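Local structure of capsule biosynthesis protein capD (Bacillus anthracis, 3G9K) at residues Ile82-Thr87 / Phe109-Asn114; Lys113-Thr118 / Gly134-Lys139. The protein is a transpeptidase that cleaves the poly-gamma-D-glutamate capsule and links it through an amide bond to meso-diaminopimelic acid of the peptidoglycan. All coordinates share one frame; numbering follows the deposited sequence.

Interaction 1. Residues Ile82-Thr87 / Phe109-Asn114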
loop_
_atom_site.group_PDB
_atom_site.type_symbol
_atom_site.label_atom_id
_atom_site.label_comp_id
_atom_site.label_asym_id
_atom_site.label_seq_id
_atom_site.Cartn_x
_atom_site.Cartn_y
_atom_site.Cartn_z
ATOM N N ILE B 82 -8.897 4.872 0.340
ATOM C CA ILE B 82 -7.696 5.005 1.154
ATOM C C ILE B 82 -7.681 6.257 2.017
ATOM O O ILE B 82 -7.481 6.155 3.229
ATOM C CB ILE B 82 -6.416 4.887 0.306
ATOM C CG1 ILE B 82 -6.191 3.401 -0.097
ATOM C CG2 ILE B 82 -5.207 5.436 1.103
ATOM C CD1 ILE B 82 -5.077 3.188 -1.140
ATOM N N PRO B 83 -7.840 7.448 1.406
ATOM C CA PRO B 83 -7.803 8.642 2.257
ATOM C C PRO B 83 -8.996 8.794 3.178
ATOM O O PRO B 83 -8.876 9.422 4.211
ATOM C CB PRO B 83 -7.717 9.782 1.270
ATOM C CG PRO B 83 -8.288 9.269 0.044
ATOM C CD PRO B 83 -7.989 7.793 -0.012
ATOM N N GLN B 84 -10.122 8.185 2.820
ATOM C CA GLN B 84 -11.275 8.088 3.748
ATOM C C GLN B 84 -11.010 7.189 4.933
ATOM O O GLN B 84 -11.572 7.374 5.979
ATOM C CB GLN B 84 -12.516 7.596 3.020
ATOM C CG GLN B 84 -13.050 8.629 2.008
ATOM C CD GLN B 84 -14.439 8.277 1.570
ATOM O OE1 GLN B 84 -14.665 7.867 0.431
ATOM N NE2 GLN B 84 -15.363 8.361 2.492
ATOM N N ILE B 85 -10.178 6.173 4.731
ATOM C CA ILE B 85 -9.758 5.311 5.799
ATOM C C ILE B 85 -8.770 6.011 6.717
ATOM O O ILE B 85 -8.948 5.997 7.950
ATOM C CB ILE B 85 -9.164 4.000 5.206
ATOM C CG1 ILE B 85 -10.294 3.184 4.539
ATOM C CG2 ILE B 85 -8.434 3.178 6.273
ATOM C CD1 ILE B 85 -9.848 2.228 3.466
ATOM N N LEU B 86 -7.750 6.659 6.126
ATOM C CA LEU B 86 -6.673 7.247 6.907
ATOM C C LEU B 86 -7.038 8.520 7.665
ATOM O O LEU B 86 -6.474 8.783 8.731
ATOM C CB LEU B 86 -5.429 7.475 6.032
ATOM C CG LEU B 86 -4.701 6.180 5.594
ATOM C CD1 LEU B 86 -3.636 6.443 4.530
ATOM C CD2 LEU B 86 -4.095 5.409 6.810
ATOM N N THR B 87 -7.952 9.336 7.119
ATOM C CA THR B 87 -8.198 10.660 7.718
ATOM C C THR B 87 -8.786 10.608 9.134
ATOM O O THR B 87 -8.214 11.224 10.014
ATOM C CB THR B 87 -9.013 11.575 6.781
ATOM O OG1 THR B 87 -8.246 11.823 5.625
ATOM C CG2 THR B 87 -9.390 12.908 7.447
ATOM N N PHE B 109 -16.140 3.663 8.392
ATOM C CA PHE B 109 -17.147 4.037 7.391
ATOM C C PHE B 109 -16.502 4.800 6.248
ATOM O O PHE B 109 -15.532 5.540 6.449
ATOM C CB PHE B 109 -18.227 4.925 8.022
ATOM C CG PHE B 109 -17.689 6.195 8.612
ATOM C CD1 PHE B 109 -17.315 6.242 9.947
ATOM C CD2 PHE B 109 -17.542 7.324 7.847
ATOM C CE1 PHE B 109 -16.806 7.402 10.498
ATOM C CE2 PHE B 109 -17.027 8.486 8.379
ATOM C CZ PHE B 109 -16.663 8.529 9.714
ATOM N N THR B 110 -17.066 4.645 5.056
ATOM C CA THR B 110 -16.657 5.433 3.886
ATOM C C THR B 110 -17.895 5.858 3.096
ATOM O O THR B 110 -18.964 5.308 3.288
ATOM C CB THR B 110 -15.736 4.627 2.930
ATOM O OG1 THR B 110 -16.461 3.526 2.373
ATOM C CG2 THR B 110 -14.498 4.093 3.688
ATOM N N PHE B 111 -17.715 6.804 2.185
ATOM C CA PHE B 111 -18.812 7.342 1.386
ATOM C C PHE B 111 -18.561 7.182 -0.102
ATOM O O PHE B 111 -17.437 7.338 -0.571
ATOM C CB PHE B 111 -19.016 8.800 1.734
ATOM C CG PHE B 111 -19.470 9.002 3.137
ATOM C CD1 PHE B 111 -18.551 9.227 4.152
ATOM C CD2 PHE B 111 -20.810 8.908 3.460
ATOM C CE1 PHE B 111 -18.970 9.396 5.455
ATOM C CE2 PHE B 111 -21.225 9.080 4.757
ATOM C CZ PHE B 111 -20.292 9.326 5.755
ATOM N N GLU B 112 -19.619 6.892 -0.821
ATOM C CA GLU B 112 -19.593 6.730 -2.246
ATOM C C GLU B 112 -20.848 7.425 -2.748
ATOM O O GLU B 112 -21.933 7.015 -2.449
ATOM C CB GLU B 112 -19.599 5.260 -2.569
ATOM C CG GLU B 112 -20.028 4.892 -3.945
ATOM C CD GLU B 112 -18.941 5.097 -4.935
ATOM O OE1 GLU B 112 -18.687 6.251 -5.284
ATOM O OE2 GLU B 112 -18.323 4.122 -5.369
ATOM N N LYS B 113 -20.682 8.522 -3.459
ATOM C CA LYS B 113 -21.812 9.339 -3.788
ATOM C C LYS B 113 -22.638 9.516 -2.552
ATOM O O LYS B 113 -22.130 9.848 -1.520
ATOM C CB LYS B 113 -22.661 8.691 -4.875
ATOM C CG LYS B 113 -22.188 8.960 -6.280
ATOM C CD LYS B 113 -20.878 8.250 -6.531
ATOM C CE LYS B 113 -20.546 8.032 -8.003
ATOM N NZ LYS B 113 -19.291 7.231 -8.098
ATOM N N ASN B 114 -23.924 9.271 -2.658
ATOM C CA ASN B 114 -24.816 9.494 -1.534
ATOM C C ASN B 114 -24.915 8.362 -0.505
ATOM O O ASN B 114 -25.637 8.477 0.419
ATOM C CB ASN B 114 -26.200 9.869 -2.049
ATOM C CG ASN B 114 -26.874 10.861 -1.195
ATOM O OD1 ASN B 114 -26.291 11.858 -0.797
ATOM N ND2 ASN B 114 -28.136 10.599 -0.888
HETATM O O HOH W 1 -14.165 7.840 6.583
#

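Interaction 2. Residues Lys113-Thr118 / Gly134-Lys139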
loop_
_atom_site.group_PDB
_atom_site.type_symbol
_atom_site.label_atom_id
_atom_site.label_comp_id
_atom_site.label_asym_id
_atom_site.label_seq_id
_atom_site.Cartn_x
_atom_site.Cartn_y
_atom_site.Cartn_z
ATOM N N LYS B 113 -20.682 8.522 -3.459
ATOM C CA LYS B 113 -21.812 9.339 -3.788
ATOM C C LYS B 113 -22.638 9.516 -2.552
ATOM O O LYS B 113 -22.130 9.848 -1.520
ATOM C CB LYS B 113 -22.661 8.691 -4.875
ATOM C CG LYS B 113 -22.188 8.960 -6.280
ATOM C CD LYS B 113 -20.878 8.250 -6.531
ATOM C CE LYS B 113 -20.546 8.032 -8.003
ATOM N NZ LYS B 113 -19.291 7.231 -8.098
ATOM N N ASN B 114 -23.924 9.271 -2.658
ATOM C CA ASN B 114 -24.816 9.494 -1.534
ATOM C C ASN B 114 -24.915 8.362 -0.505
ATOM O O ASN B 114 -25.637 8.477 0.419
ATOM C CB ASN B 114 -26.200 9.869 -2.049
ATOM C CG ASN B 114 -26.874 10.861 -1.195
ATOM O OD1 ASN B 114 -26.291 11.858 -0.797
ATOM N ND2 ASN B 114 -28.136 10.599 -0.888
ATOM N N THR B 115 -24.168 7.288 -0.660
ATOM C CA THR B 115 -24.195 6.143 0.267
ATOM C C THR B 115 -23.073 6.215 1.313
ATOM O O THR B 115 -21.951 6.626 1.016
ATOM C CB THR B 115 -24.028 4.779 -0.473
ATOM O OG1 THR B 115 -24.986 4.661 -1.538
ATOM C CG2 THR B 115 -24.196 3.606 0.500
ATOM N N ALA B 116 -23.391 5.796 2.530
ATOM C CA ALA B 116 -22.398 5.622 3.576
ATOM C C ALA B 116 -22.220 4.114 3.776
ATOM O O ALA B 116 -23.156 3.404 4.133
ATOM C CB ALA B 116 -22.836 6.304 4.851
ATOM N N TYR B 117 -21.023 3.620 3.473
ATOM C CA TYR B 117 -20.701 2.227 3.702
ATOM C C TYR B 117 -20.177 2.120 5.115
ATOM O O TYR B 117 -19.371 2.927 5.533
ATOM C CB TYR B 117 -19.676 1.723 2.701
ATOM C CG TYR B 117 -20.208 1.585 1.287
ATOM C CD1 TYR B 117 -21.266 0.717 0.989
ATOM C CD2 TYR B 117 -19.632 2.291 0.246
ATOM C CE1 TYR B 117 -21.739 0.575 -0.320
ATOM C CE2 TYR B 117 -20.104 2.169 -1.065
ATOM C CZ TYR B 117 -21.153 1.315 -1.340
ATOM O OH TYR B 117 -21.580 1.211 -2.645
ATOM N N THR B 118 -20.649 1.119 5.842
ATOM C CA THR B 118 -20.423 1.025 7.268
ATOM C C THR B 118 -19.953 -0.391 7.554
ATOM O O THR B 118 -20.453 -1.344 6.980
ATOM C CB THR B 118 -21.731 1.346 8.057
ATOM O OG1 THR B 118 -21.960 2.776 8.062
ATOM C CG2 THR B 118 -21.619 0.859 9.434
ATOM N N GLY B 134 -29.057 13.922 3.080
ATOM C CA GLY B 134 -29.706 12.631 3.247
ATOM C C GLY B 134 -28.846 11.527 2.670
ATOM O O GLY B 134 -28.980 11.172 1.501
ATOM N N LEU B 135 -27.951 10.995 3.499
ATOM C CA LEU B 135 -27.111 9.855 3.130
ATOM C C LEU B 135 -27.874 8.585 3.457
ATOM O O LEU B 135 -28.531 8.516 4.496
ATOM C CB LEU B 135 -25.793 9.851 3.929
ATOM C CG LEU B 135 -24.758 10.981 3.800
ATOM C CD1 LEU B 135 -24.360 11.221 2.349
ATOM C CD2 LEU B 135 -25.249 12.261 4.455
ATOM N N ASN B 136 -27.795 7.581 2.591
ATOM C CA ASN B 136 -28.302 6.258 2.956
ATOM C C ASN B 136 -27.139 5.354 3.357
ATOM O O ASN B 136 -25.993 5.635 3.019
ATOM C CB ASN B 136 -29.196 5.644 1.869
ATOM C CG ASN B 136 -28.467 5.374 0.578
ATOM O OD1 ASN B 136 -28.056 4.242 0.319
ATOM N ND2 ASN B 136 -28.327 6.400 -0.257
ATOM N N VAL B 137 -27.439 4.290 4.094
ATOM C CA VAL B 137 -26.417 3.524 4.806
ATOM C C VAL B 137 -26.490 2.049 4.450
ATOM O O VAL B 137 -27.570 1.474 4.414
ATOM C CB VAL B 137 -26.569 3.706 6.328
ATOM C CG1 VAL B 137 -25.609 2.818 7.080
ATOM C CG2 VAL B 137 -26.351 5.171 6.705
ATOM N N LYS B 138 -25.332 1.449 4.192
ATOM C CA LYS B 138 -25.240 0.053 3.769
ATOM C C LYS B 138 -24.007 -0.603 4.391
ATOM O O LYS B 138 -22.888 -0.142 4.194
ATOM C CB LYS B 138 -25.166 -0.010 2.237
ATOM C CG LYS B 138 -24.843 -1.389 1.624
ATOM C CD LYS B 138 -25.959 -1.930 0.716
ATOM C CE LYS B 138 -25.397 -2.775 -0.431
ATOM N NZ LYS B 138 -26.464 -3.544 -1.156
ATOM N N LYS B 139 -24.232 -1.691 5.124
ATOM C CA LYS B 139 -23.159 -2.445 5.761
ATOM C C LYS B 139 -22.389 -3.324 4.765
ATOM O O LYS B 139 -22.979 -4.154 4.073
ATOM C CB LYS B 139 -23.722 -3.316 6.889
ATOM C CG LYS B 139 -22.719 -4.268 7.504
ATOM C CD LYS B 139 -23.306 -4.976 8.694
ATOM C CE LYS B 139 -22.497 -6.223 9.042
ATOM N NZ LYS B 139 -22.878 -6.757 10.392
#

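Interaction 1. Residues Ile82-Thr87 / Phe109-Asn114
Gln84 reaches from the helix to the backbone of Phe111 and carries the helix side of the contact. Its CG stands opposite the carbonyl carbon (chi1 -68°) and the chain runs extended from there. This carries the amide across to the strand. The end of the side chain lies beside the main chain of Phe111, and this is the tight part of the contact, with Gln84 CD 3.6 Å from Phe111 N. Closer to the helix, Gln84 CB packs against the methyl of Thr110, with CB to CG2 at 4.1 Å. Ile85 lies next to it and touches the same methyl more lightly, with Ile85 CG1 4.4 Å from Thr110 CG2. Gln84, Thr110 and Phe111 are all buried. Tyr279 of the other polypeptide chain packs on both Pro83 and Gln84.

The contact sets the start of helix 82-94 against strand 109-112, an outer strand, within this chain, of a mixed sheet. The short axes run roughly antiparallel (146°) and approach to 8.2 Å. The helix follows directly on the Gly78-Arg81 loop that binds poly-gamma-D-glutamate in this member of the gamma-glutamyltransferase family.

Packing is looser toward Phe109. There a water joins the two backbones instead of a direct bond, donating to Gln84 O and to Phe109 O at 2.7 Å each. The far end of 109-114 leaves the helix and becomes solvent-facing. Glu112 is partly exposed and Lys113 exposed. Lys113 NZ forms a salt bridge with Glu112 OE1 at 3.0 Å, approaching from above the carboxylate plane.

Interaction 2. Residues Lys113-Thr118 / Gly134-Lys139
Ala116 is gripped through both its backbone polar atoms by the strand beside it. Ala116 N donates to Asn136 O at 2.7 Å, an almost straight bond (167° at the hydrogen). Ala116 O accepts from Lys138 N at 2.9 Å. Farther along, Thr118 N donates to Lys138 O at 3.1 Å. At the start, Asn136 N donates to Asn114 O at 3.2 Å. Asn114 adds a weak side-chain bond from ND2 to Gly134 O.

This is the parallel pairing of strands 115-118 and 136-139. Helix 124-131 connects them, so the three form a beta-alpha-beta unit.

Val137 shows how the side chains follow the pairing. Its CB lies 4.1 Å from Ala116 O. There the side chain forks. CG2 meets the methyl of Ala116, with Val137 CG2 to Ala116 CB at 4.1 Å. Val137 CG1, opposite the backbone N (chi1 175°), lies 3.8 Å from Thr118 OG1 and also near Ala116 O. Met268 of the other polypeptide chain packs on Ala116 and Thr118.

The face of Thr115, Tyr117, Asn136 and Lys138 is more polar. Tyr117 lies alongside Lys138, pointing the same way. Lys138 O sits at the edge of the tyrosine ring, and Thr115 CG2 lies over one face of the ring, offset toward its rim.

Backbone bonds therefore carry the polar part of this contact. Thr118 OG1 is buried beside the valine methyl without a modelled partner, which may carry some energetic cost.

The two interactions share Lys113 and Asn114, and their centres are about 11 Å apart. Strands 109-112 and 115-118 are antiparallel neighbours, joined by a probable hydrogen bond from Tyr117 N to Thr110 O at 2.7 Å. The Phe111 ring also packs on interaction 2, with CE2 3.2 Å from Ala116 CB. Between nearest atoms, the side chain of Ile85 is about 8 Å from a bound glutamic acid, and that of Tyr117 about 10 Å. Arg81, which binds poly-gamma-D-glutamate, has its side chain about 4 Å from that of Thr110 and about 6 Å from that of Tyr117, again between nearest atoms. Interaction 1 lies against Arg81 through Thr110; interaction 2 comes near it through Tyr117.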